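Local atomic coordinates of glutamine cyclotransferase (Tannerella forsythia, PDB entry 6QRO), a protein that probably converts N-terminal glutamine of peptides to pyroglutamate as a zinc-dependent, mammalian-like type II glutaminyl cyclase with an alpha/beta-hydrolase type fold. Residues D117-D121 and E122-R126; T301-A304 and V305-I309; A62-L65 and D66-G69. All coordinates share one frame; numbering follows the deposited sequence.

Contact 1. Residues D117-D121 and E122-R126; sequences DHDTD and EANHR
An Asx turn at Asp119 leads into a short 3-10 turn, residues 122-124, and Asn124 and His125 fold back from that turn onto the Asp119 loop. Asp119 OD2 accepts twice: from Asp121 N at 3.0 Å, which closes the Asx turn, and from Asn124 ND2 at 2.8 Å, arriving 64° out of the carboxylate plane. These donors come from opposite faces of the carboxylate, and its other oxygen, OD1, is bound by Gln290 N, so the group is fixed in its rotation. The imidazole of His125 uses its NE2-H on the carbonyl Asp119 O (2.8 Å, N-H...O 159°), with that oxygen almost in the ring plane. Glu122 CA sits over one ring face and Asp117 O over the opposite one. Within the turn, Asn124 N donates to Asp121 O at 3.0 Å, while Asp121 OD1 takes Ala123 N at 3.1 Å. Asp121 CG stands anti to its own N (chi1 -162°), which brings OD1 forward over the start of the turn. Asp117 turns its carboxylate elsewhere, to Arg113 and Glu172 N, and the neighbouring His118 lies close to zinc ligand His288. The Asp119 OD2 to Asp121 N bond defines the Asx turn, here in a surface loop bordering the zinc site.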
loop_
_atom_site.group_PDB
_atom_site.type_symbol
_atom_site.label_atom_id
_atom_site.label_comp_id
_atom_site.label_asym_id
_atom_site.label_seq_id
_atom_site.Cartn_x
_atom_site.Cartn_y
_atom_site.Cartn_z
ATOM N N ASP A 117 -13.152 -3.235 13.828
ATOM C CA ASP A 117 -13.170 -2.907 15.243
ATOM C C ASP A 117 -13.580 -1.468 15.516
ATOM O O ASP A 117 -13.757 -1.118 16.684
ATOM C CB ASP A 117 -11.810 -3.250 15.878
ATOM C CG ASP A 117 -10.625 -2.638 15.139
ATOM O OD1 ASP A 117 -10.696 -2.484 13.899
ATOM O OD2 ASP A 117 -9.599 -2.343 15.804
ATOM N N HIS A 118 -13.746 -0.647 14.471
ATOM C CA HIS A 118 -14.332 0.683 14.561
ATOM C C HIS A 118 -15.761 0.735 14.042
ATOM O O HIS A 118 -16.318 1.830 13.907
ATOM C CB HIS A 118 -13.498 1.704 13.788
ATOM C CG HIS A 118 -12.164 1.984 14.399
ATOM N ND1 HIS A 118 -11.904 3.135 15.110
ATOM C CD2 HIS A 118 -11.006 1.285 14.376
ATOM C CE1 HIS A 118 -10.649 3.123 15.521
ATOM N NE2 HIS A 118 -10.079 2.015 15.083
ATOM N N ASP A 119 -16.371 -0.413 13.754
ATOM C CA ASP A 119 -17.725 -0.408 13.215
ATOM C C ASP A 119 -18.695 0.230 14.206
ATOM O O ASP A 119 -18.495 0.169 15.426
ATOM C CB ASP A 119 -18.165 -1.839 12.882
ATOM C CG ASP A 119 -19.214 -1.877 11.780
ATOM O OD1 ASP A 119 -18.825 -1.713 10.597
ATOM O OD2 ASP A 119 -20.417 -2.062 12.094
ATOM N N THR A 120 -19.740 0.885 13.677
ATOM C CA THR A 120 -20.767 1.435 14.558
ATOM C C THR A 120 -21.553 0.322 15.228
ATOM O O THR A 120 -22.114 0.531 16.309
ATOM C CB THR A 120 -21.738 2.361 13.814
ATOM O OG1 THR A 120 -22.536 1.600 12.905
ATOM C CG2 THR A 120 -20.995 3.439 13.053
ATOM N N ASP A 121 -21.584 -0.854 14.605
ATOM C CA ASP A 121 -22.234 -2.039 15.146
ATOM C C ASP A 121 -21.170 -2.857 15.865
ATOM O O ASP A 121 -20.237 -3.360 15.235
ATOM C CB ASP A 121 -22.871 -2.842 14.013
ATOM C CG ASP A 121 -23.904 -3.828 14.489
ATOM O OD1 ASP A 121 -23.889 -4.212 15.675
ATOM O OD2 ASP A 121 -24.743 -4.235 13.655
ATOM N N GLU A 122 -21.300 -2.985 17.186
ATOM C CA GLU A 122 -20.345 -3.803 17.924
ATOM C C GLU A 122 -20.403 -5.265 17.484
ATOM O O GLU A 122 -19.436 -6.000 17.681
ATOM C CB GLU A 122 -20.571 -3.649 19.426
ATOM C CG GLU A 122 -19.683 -4.515 20.274
ATOM C CD GLU A 122 -20.034 -4.449 21.739
ATOM O OE1 GLU A 122 -20.702 -3.475 22.149
ATOM O OE2 GLU A 122 -19.667 -5.386 22.468
ATOM N N ALA A 123 -21.526 -5.712 16.912
ATOM C CA ALA A 123 -21.614 -7.067 16.367
ATOM C C ALA A 123 -20.605 -7.341 15.259
ATOM O O ALA A 123 -20.392 -8.508 14.910
ATOM C CB ALA A 123 -23.023 -7.339 15.839
ATOM N N ASN A 124 -20.031 -6.308 14.644
ATOM C CA ASN A 124 -19.036 -6.491 13.592
ATOM C C ASN A 124 -17.603 -6.360 14.078
ATOM O O ASN A 124 -16.689 -6.491 13.263
ATOM C CB ASN A 124 -19.262 -5.499 12.442
ATOM C CG ASN A 124 -20.573 -5.719 11.738
ATOM O OD1 ASN A 124 -21.063 -6.849 11.662
ATOM N ND2 ASN A 124 -21.147 -4.646 11.199
ATOM N N HIS A 125 -17.383 -6.051 15.363
ATOM C CA HIS A 125 -16.049 -5.683 15.828
ATOM C C HIS A 125 -15.032 -6.806 15.708
ATOM O O HIS A 125 -13.840 -6.522 15.564
ATOM C CB HIS A 125 -16.114 -5.203 17.278
ATOM C CG HIS A 125 -16.659 -3.818 17.420
ATOM N ND1 HIS A 125 -16.692 -3.145 18.618
ATOM C CD2 HIS A 125 -17.172 -2.968 16.500
ATOM C CE1 HIS A 125 -17.223 -1.949 18.439
ATOM N NE2 HIS A 125 -17.519 -1.814 17.162
ATOM N N ARG A 126 -15.456 -8.069 15.708
ATOM C CA ARG A 126 -14.499 -9.155 15.564
ATOM C C ARG A 126 -14.626 -9.882 14.233
ATOM O O ARG A 126 -14.087 -10.987 14.083
ATOM C CB ARG A 126 -14.643 -10.137 16.732
ATOM C CG ARG A 126 -14.576 -9.391 18.012
ATOM C CD ARG A 126 -14.107 -10.184 19.200
ATOM N NE ARG A 126 -14.250 -9.296 20.356
ATOM C CZ ARG A 126 -13.946 -9.606 21.607
ATOM N NH1 ARG A 126 -13.437 -10.797 21.881
ATOM N NH2 ARG A 126 -14.125 -8.704 22.563
#

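Contact 2. Residues T301-A304 and V305-I309; sequences TLKA and VGETI
Lys303 and Glu307 form an i to i+4 salt bridge on the helix 299-314, their side chains lying alongside each other and pointing the same way. Glu307 can be followed outward. Its CB rests 3.2 Å from the carbonyl Lys303 O, one turn back. CG stays near that oxygen and also meets the aliphatic Lys303 CD, at 3.8 Å. This placement follows from CG standing anti to the carbonyl carbon (chi1 -70°), after which a bend at chi2 of -81° carries the carboxylate alongside Lys303 CE and NZ. CD then approaches Lys303 CE, and OE2 ends 3.1 Å from Lys303 NZ, a weak hydrogen bond within the salt bridge. The lysine reaches it by its own bend at chi2, and Glu307 CG packs against Lys303 CG and CD. The stronger partner of Lys303 NZ is Phe29 O, before helix 31-43, and Glu307 OE2 weakly accepts from Phe29 N, so the ion pair ties this helix to the N-terminal part of the chain.

Beneath the pair runs regular alpha-helical bonding, including Gly306 N to Leu302 O at 2.9 Å and Glu307 N to Lys303 O at 2.9 Å. On other sides of the helix, Leu302 and Val305 pack on Ile141 of helix 132-151, whereas Ala304 and Thr308 touch Tyr242. The buried hydroxyl of Thr308 is satisfied inside its own helix: Ala304 O accepts both Thr308 N, at 3.1 Å, and Thr308 OG1, at 2.7 Å, from opposite faces of the carbonyl plane.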
loop_
_atom_site.group_PDB
_atom_site.type_symbol
_atom_site.label_atom_id
_atom_site.label_comp_id
_atom_site.label_asym_id
_atom_site.label_seq_id
_atom_site.Cartn_x
_atom_site.Cartn_y
_atom_site.Cartn_z
ATOM N N THR A 301 -9.865 9.724 -7.924
ATOM C CA THR A 301 -8.818 9.576 -6.918
ATOM C C THR A 301 -7.735 8.619 -7.403
ATOM O O THR A 301 -6.539 8.927 -7.327
ATOM C CB THR A 301 -9.417 9.090 -5.596
ATOM O OG1 THR A 301 -10.466 9.976 -5.196
ATOM C CG2 THR A 301 -8.346 9.060 -4.518
ATOM N N LEU A 302 -8.138 7.465 -7.939
ATOM C CA LEU A 302 -7.166 6.512 -8.480
ATOM C C LEU A 302 -6.340 7.139 -9.590
ATOM O O LEU A 302 -5.122 6.918 -9.674
ATOM C CB LEU A 302 -7.873 5.263 -9.014
ATOM C CG LEU A 302 -8.746 4.402 -8.093
ATOM C CD1 LEU A 302 -9.334 3.218 -8.876
ATOM C CD2 LEU A 302 -7.940 3.917 -6.895
ATOM N N LYS A 303 -7.006 7.911 -10.458
ATOM C CA LYS A 303 -6.381 8.568 -11.602
ATOM C C LYS A 303 -5.301 9.535 -11.152
ATOM O O LYS A 303 -4.190 9.534 -11.688
ATOM C CB LYS A 303 -7.473 9.304 -12.400
ATOM C CG LYS A 303 -7.056 10.018 -13.687
ATOM C CD LYS A 303 -6.659 9.017 -14.756
ATOM C CE LYS A 303 -6.557 9.650 -16.149
ATOM N NZ LYS A 303 -6.373 8.570 -17.185
ATOM N N ALA A 304 -5.605 10.358 -10.144
ATOM C CA ALA A 304 -4.630 11.318 -9.634
ATOM C C ALA A 304 -3.361 10.629 -9.159
ATOM O O ALA A 304 -2.246 11.023 -9.528
ATOM C CB ALA A 304 -5.242 12.130 -8.501
ATOM N N VAL A 305 -3.510 9.615 -8.311
ATOM C CA VAL A 305 -2.342 8.948 -7.756
ATOM C C VAL A 305 -1.580 8.229 -8.855
ATOM O O VAL A 305 -0.346 8.311 -8.932
ATOM C CB VAL A 305 -2.755 7.985 -6.622
ATOM C CG1 VAL A 305 -1.545 7.261 -6.068
ATOM C CG2 VAL A 305 -3.451 8.724 -5.522
ATOM N N GLY A 306 -2.293 7.519 -9.725
ATOM C CA GLY A 306 -1.611 6.739 -10.746
ATOM C C GLY A 306 -0.866 7.608 -11.750
ATOM O O GLY A 306 0.292 7.336 -12.098
ATOM N N GLU A 307 -1.524 8.660 -12.231
ATOM C CA GLU A 307 -0.878 9.587 -13.158
ATOM C C GLU A 307 0.361 10.228 -12.539
ATOM O O GLU A 307 1.392 10.374 -13.207
ATOM C CB GLU A 307 -1.874 10.679 -13.550
ATOM C CG GLU A 307 -3.032 10.232 -14.443
ATOM C CD GLU A 307 -2.652 10.142 -15.914
ATOM O OE1 GLU A 307 -1.555 10.624 -16.272
ATOM O OE2 GLU A 307 -3.448 9.597 -16.706
ATOM N N THR A 308 0.290 10.587 -11.250
ATOM C CA THR A 308 1.408 11.268 -10.601
ATOM C C THR A 308 2.638 10.375 -10.495
ATOM O O THR A 308 3.750 10.783 -10.843
ATOM C CB THR A 308 0.985 11.772 -9.221
ATOM O OG1 THR A 308 -0.092 12.696 -9.372
ATOM C CG2 THR A 308 2.138 12.483 -8.549
ATOM N N ILE A 309 2.461 9.151 -10.012
ATOM C CA ILE A 309 3.595 8.250 -9.837
ATOM C C ILE A 309 4.197 7.849 -11.184
ATOM O O ILE A 309 5.422 7.772 -11.335
ATOM C CB ILE A 309 3.143 7.050 -8.995
ATOM C CG1 ILE A 309 2.685 7.572 -7.639
ATOM C CG2 ILE A 309 4.278 6.028 -8.847
ATOM C CD1 ILE A 309 2.061 6.553 -6.800
#

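Contact 3. Residues A62-L65 and D66-G69; sequences AGEL and DRHG
Glu64 and Arg67 pair side by side on the last turn of helix 52-67, which a Schellman motif brings to an end. Arg67 presents NE and NH2 side-on, and both converge on the single oxygen Glu64 OE2, each at 3.3 Å. The two nitrogens reach that oxygen from the same face of the carboxylate; NH2 lies nearly in line with the C-O bond, whereas NE sits 37° out of the plane. Carboxylate and guanidinium are turned 30° against each other. Arg67 first runs out extended and then bends at chi3 (-51°), bringing the NE/NH2 edge of its guanidinium alongside Glu64 OE2.

The imidazole of His68 flanks the other carboxylate oxygen, its NE2 3.6 Å from Glu64 OE1, with the ring plane steeply inclined to the carboxylate. Arg67 CB lies over one face of this ring, and CD2 approaches Glu64 O.

In the second shell, Tyr37 OH bonds weakly to both Glu64 OE1 and His68 NE2, while Gln150 OE1 of helix 132-151 takes the hydrogen bond from His68 ND1 and so anchors the ring. Leu143 of the same helix touches Glu64, and Leu65 faces the sheet at Val72 and Ile92. Regular bonding lasts to Arg67 N on Gly63 O; His68 N then divides between Leu65 O and, weakly, Glu64 O. Gly69, the C-prime residue at positive phi, turns the chain off the helix: Ala70 N bonds Leu65 O, and Gly69 N donates to Asp66 O at 3.2 Å.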
loop_
_atom_site.group_PDB
_atom_site.type_symbol
_atom_site.label_atom_id
_atom_site.label_comp_id
_atom_site.label_asym_id
_atom_site.label_seq_id
_atom_site.Cartn_x
_atom_site.Cartn_y
_atom_site.Cartn_z
ATOM N N ALA A 62 0.547 -12.203 -7.335
ATOM C CA ALA A 62 1.834 -12.598 -7.903
ATOM C C ALA A 62 1.714 -12.965 -9.382
ATOM O O ALA A 62 2.578 -12.605 -10.193
ATOM C CB ALA A 62 2.415 -13.751 -7.099
ATOM N N GLY A 63 0.643 -13.669 -9.750
ATOM C CA GLY A 63 0.454 -14.034 -11.143
ATOM C C GLY A 63 0.383 -12.827 -12.053
ATOM O O GLY A 63 1.009 -12.807 -13.115
ATOM N N GLU A 64 -0.340 -11.786 -11.626
ATOM C CA GLU A 64 -0.457 -10.566 -12.423
ATOM C C GLU A 64 0.879 -9.862 -12.563
ATOM O O GLU A 64 1.165 -9.286 -13.617
ATOM C CB GLU A 64 -1.489 -9.611 -11.816
ATOM C CG GLU A 64 -2.907 -10.075 -12.057
ATOM C CD GLU A 64 -3.242 -10.152 -13.533
ATOM O OE1 GLU A 64 -3.127 -9.144 -14.243
ATOM O OE2 GLU A 64 -3.589 -11.247 -13.995
ATOM N N LEU A 65 1.682 -9.839 -11.495
ATOM C CA LEU A 65 3.005 -9.228 -11.585
ATOM C C LEU A 65 3.854 -9.936 -12.626
ATOM O O LEU A 65 4.595 -9.296 -13.382
ATOM C CB LEU A 65 3.725 -9.255 -10.233
ATOM C CG LEU A 65 3.175 -8.377 -9.116
ATOM C CD1 LEU A 65 4.077 -8.476 -7.900
ATOM C CD2 LEU A 65 3.037 -6.951 -9.602
ATOM N N ASP A 66 3.799 -11.268 -12.632
ATOM C CA ASP A 66 4.564 -12.058 -13.582
ATOM C C ASP A 66 4.060 -11.860 -15.011
ATOM O O ASP A 66 4.863 -11.832 -15.954
ATOM C CB ASP A 66 4.543 -13.520 -13.146
ATOM C CG ASP A 66 5.850 -14.215 -13.431
ATOM O OD1 ASP A 66 6.468 -13.909 -14.462
ATOM O OD2 ASP A 66 6.325 -14.973 -12.561
ATOM N N ARG A 67 2.732 -11.762 -15.197
ATOM C CA ARG A 67 2.185 -11.500 -16.529
ATOM C C ARG A 67 2.752 -10.231 -17.135
ATOM O O ARG A 67 2.856 -10.127 -18.361
ATOM C CB ARG A 67 0.664 -11.333 -16.494
ATOM C CG ARG A 67 0.011 -11.485 -17.873
ATOM C CD ARG A 67 -1.494 -11.244 -17.875
ATOM N NE ARG A 67 -2.227 -12.004 -16.864
ATOM C CZ ARG A 67 -2.872 -13.141 -17.102
ATOM N NH1 ARG A 67 -2.871 -13.673 -18.321
ATOM N NH2 ARG A 67 -3.516 -13.753 -16.122
ATOM N N HIS A 68 3.138 -9.264 -16.309
ATOM C CA HIS A 68 3.599 -7.978 -16.808
ATOM C C HIS A 68 5.110 -7.809 -16.659
ATOM O O HIS A 68 5.615 -6.692 -16.563
ATOM C CB HIS A 68 2.805 -6.877 -16.113
ATOM C CG HIS A 68 1.339 -6.980 -16.388
ATOM N ND1 HIS A 68 0.829 -7.052 -17.667
ATOM C CD2 HIS A 68 0.283 -7.126 -15.557
ATOM C CE1 HIS A 68 -0.482 -7.200 -17.609
ATOM N NE2 HIS A 68 -0.840 -7.250 -16.340
ATOM N N GLY A 69 5.847 -8.913 -16.704
ATOM C CA GLY A 69 7.278 -8.870 -16.912
ATOM C C GLY A 69 8.153 -8.877 -15.679
ATOM O O GLY A 69 9.381 -8.899 -15.820
#

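Overall arrangement
Along the chain the order is contact 3, contact 1, contact 2, and all three are local, each made by neighbouring parts of one helix or loop. Contact 3 closes helix 52-67 just before edge strand 71-80 of the mixed six-stranded sheet; contact 1 lies in the loop between strand 103-109 and helix 132-151; contact 2 lies on helix 299-314, the last of the chain. Contacts 2 and 3 have centres about 21 Å apart and both pack on helix 132-151, which links them indirectly. Contact 1 stands apart at the surface, its centre about 32 Å from that of contact 2 and 36 Å from that of contact 3. It alone adjoins the zinc site; the other two lie in helices away from the annotated site.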